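Local atomic coordinates of putative conjugative transposon recombinase (Clostridium difficile, PDB entry 3G13), a protein that probably binds DNA and exchanges its strands as a serine recombinase, the deposited chain holding the resolvase-type N-terminal domain of a longer protein. Residues Leu6-Tyr11 against Met78-Ser83. Numbering follows the deposited sequence.
Sequences LRVAAY and MVFTKS. Unlike the reference sequence in segment 78-83: Phe-80 (reference Ile).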
loop_
_atom_site.group_PDB
_atom_site.type_symbol
_atom_site.label_atom_id
_atom_site.label_comp_id
_atom_site.label_asym_id
_atom_site.label_seq_id
_atom_site.Cartn_x
_atom_site.Cartn_y
_atom_site.Cartn_z
ATOM N N LEU A 6 17.786 -18.093 -17.589
ATOM C CA LEU A 6 17.142 -17.567 -16.411
ATOM C C LEU A 6 16.373 -18.694 -15.734
ATOM O O LEU A 6 15.592 -19.382 -16.380
ATOM C CB LEU A 6 16.221 -16.395 -16.780
ATOM C CG LEU A 6 15.579 -15.627 -15.614
ATOM C CD1 LEU A 6 16.561 -14.609 -15.003
ATOM C CD2 LEU A 6 14.261 -14.905 -16.054
ATOM N N ARG A 7 16.597 -18.871 -14.421
ATOM C CA ARG A 7 15.944 -19.933 -13.642
ATOM C C ARG A 7 14.621 -19.410 -13.084
ATOM O O ARG A 7 14.575 -18.486 -12.261
ATOM C CB ARG A 7 16.868 -20.492 -12.538
ATOM C CG ARG A 7 18.138 -21.248 -13.103
ATOM C CD ARG A 7 18.806 -22.161 -12.060
ATOM N NE ARG A 7 17.924 -23.254 -11.584
ATOM C CZ ARG A 7 17.713 -24.425 -12.198
ATOM N NH1 ARG A 7 18.313 -24.747 -13.338
ATOM N NH2 ARG A 7 16.887 -25.297 -11.652
ATOM N N VAL A 8 13.543 -19.988 -13.580
ATOM C CA VAL A 8 12.211 -19.463 -13.299
ATOM C C VAL A 8 11.420 -20.437 -12.445
ATOM O O VAL A 8 11.293 -21.611 -12.782
ATOM C CB VAL A 8 11.455 -19.095 -14.599
ATOM C CG1 VAL A 8 10.086 -18.452 -14.283
ATOM C CG2 VAL A 8 12.318 -18.131 -15.455
ATOM N N ALA A 9 10.882 -19.947 -11.338
ATOM C CA ALA A 9 9.946 -20.747 -10.528
ATOM C C ALA A 9 8.523 -20.173 -10.568
ATOM O O ALA A 9 8.307 -19.037 -11.046
ATOM C CB ALA A 9 10.451 -20.795 -9.073
ATOM N N ALA A 10 7.555 -20.933 -10.042
ATOM C CA ALA A 10 6.199 -20.411 -9.802
ATOM C C ALA A 10 5.812 -20.756 -8.399
ATOM O O ALA A 10 6.121 -21.852 -7.936
ATOM C CB ALA A 10 5.173 -20.993 -10.786
ATOM N N TYR A 11 5.160 -19.806 -7.728
ATOM C CA TYR A 11 4.510 -20.078 -6.448
ATOM C C TYR A 11 2.987 -20.088 -6.533
ATOM O O TYR A 11 2.377 -19.117 -6.989
ATOM C CB TYR A 11 4.986 -19.132 -5.332
ATOM C CG TYR A 11 4.330 -19.565 -4.041
ATOM C CD1 TYR A 11 4.799 -20.697 -3.352
ATOM C CD2 TYR A 11 3.179 -18.920 -3.565
ATOM C CE1 TYR A 11 4.177 -21.157 -2.221
ATOM C CE2 TYR A 11 2.554 -19.363 -2.400
ATOM C CZ TYR A 11 3.070 -20.501 -1.737
ATOM O OH TYR A 11 2.485 -20.975 -0.592
HETATM N N MSE A 78 13.841 -15.704 -10.872
HETATM C CA MSE A 78 12.544 -15.057 -10.951
HETATM C C MSE A 78 11.430 -16.035 -10.544
HETATM O O MSE A 78 11.384 -17.193 -10.991
HETATM C CB MSE A 78 12.296 -14.433 -12.349
HETATM C CG MSE A 78 10.976 -13.645 -12.437
HETATM SE SE MSE A 78 10.742 -12.570 -14.050
HETATM C CE MSE A 78 10.589 -10.863 -13.168
ATOM N N VAL A 79 10.559 -15.552 -9.674
ATOM C CA VAL A 79 9.356 -16.281 -9.243
ATOM C C VAL A 79 8.071 -15.668 -9.748
ATOM O O VAL A 79 7.779 -14.509 -9.463
ATOM C CB VAL A 79 9.237 -16.295 -7.680
ATOM C CG1 VAL A 79 8.065 -17.218 -7.240
ATOM C CG2 VAL A 79 10.523 -16.762 -7.067
ATOM N N PHE A 80 7.265 -16.453 -10.463
ATOM C CA PHE A 80 5.919 -16.042 -10.826
ATOM C C PHE A 80 4.965 -16.341 -9.682
ATOM O O PHE A 80 5.054 -17.393 -9.025
ATOM C CB PHE A 80 5.413 -16.774 -12.082
ATOM C CG PHE A 80 5.941 -16.207 -13.372
ATOM C CD1 PHE A 80 6.940 -16.873 -14.075
ATOM C CD2 PHE A 80 5.453 -14.994 -13.872
ATOM C CE1 PHE A 80 7.442 -16.354 -15.303
ATOM C CE2 PHE A 80 5.948 -14.453 -15.089
ATOM C CZ PHE A 80 6.949 -15.135 -15.803
ATOM N N THR A 81 4.027 -15.430 -9.458
ATOM C CA THR A 81 2.905 -15.743 -8.593
ATOM C C THR A 81 1.684 -14.935 -9.022
ATOM O O THR A 81 1.828 -13.828 -9.539
ATOM C CB THR A 81 3.288 -15.607 -7.080
ATOM O OG1 THR A 81 2.323 -16.303 -6.306
ATOM C CG2 THR A 81 3.383 -14.144 -6.623
ATOM N N LYS A 82 0.479 -15.471 -8.820
ATOM C CA LYS A 82 -0.683 -14.898 -9.475
ATOM C C LYS A 82 -0.996 -13.502 -8.934
ATOM O O LYS A 82 -1.347 -12.610 -9.690
ATOM C CB LYS A 82 -1.907 -15.830 -9.380
ATOM C CG LYS A 82 -3.200 -15.220 -10.010
ATOM C CD LYS A 82 -4.318 -16.249 -10.329
ATOM C CE LYS A 82 -5.619 -15.561 -10.769
ATOM N NZ LYS A 82 -5.423 -14.772 -12.046
ATOM N N SER A 83 -0.812 -13.312 -7.632
ATOM C CA SER A 83 -1.261 -12.070 -6.998
ATOM C C SER A 83 -0.479 -11.863 -5.716
ATOM O O SER A 83 0.050 -12.816 -5.119
ATOM C CB SER A 83 -2.769 -12.146 -6.668
ATOM O OG SER A 83 -2.966 -13.089 -5.633
HETATM O O HOH W 1 0.313 -18.423 -8.607
#
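Ala-9 and Phe-80 meet at the middle of residues 6-11 of strand 6-14 and strand 78-81, which run parallel as neighbours in the mixed sheet of the resolvase N-terminal domain. Ala-9 is gripped from both ends: its N donates to Met-78 O at 2.8 Å, and its O accepts from Phe-80 N, the donor tilted 30° out of the carbonyl plane. Next along, Tyr-11 N reaches Phe-80 O at 2.7 Å in a nearly straight bond, whereas the first rung, Met-78 N to Arg-7 O, is longer at 3.2 Å.

On one face of the sheet lie Val-8, Ala-10, Met-78 and Phe-80. Val-8 CG1 sits at the edge of the Phe-80 ring, near its plane, 3.5 Å from CE1. It gets there by lying anti to its own backbone N (chi1 -176°). The small Ala-10 brings only a methyl to this face. Helix 25-37 packs over the face, Ile-36 on Val-8, Tyr-32 on Ala-10 and Phe-80, Met-35 on Phe-80. Phe-80, where the reference sequence has isoleucine, lays a flat apolar ring against that helix.

The other face carries Ala-9, Tyr-11, Val-79 and Thr-81. Val-79, beta-branched and so well suited to an extended strand, packs CG1 against Tyr-11 CB at 4.1 Å. The Tyr-11 ring runs on beyond the strand pair, edge-to-face with Phe-64, and its hydroxyl bonds to Asp-50, so the buried polar end is satisfied.

Where the strand 78-81 ends, Tyr-11 O keeps two partners. Lys-82 N is 4.5 Å from Tyr-11 O, too far for a direct bond, and a water bridges them, donating to the carbonyl. Thr-81 serves as the second donor because chi1 (-162°) turns its hydroxyl beside its own carbonyl carbon: OG1 lies 2.9 Å from Tyr-11 O, above the carbonyl plane.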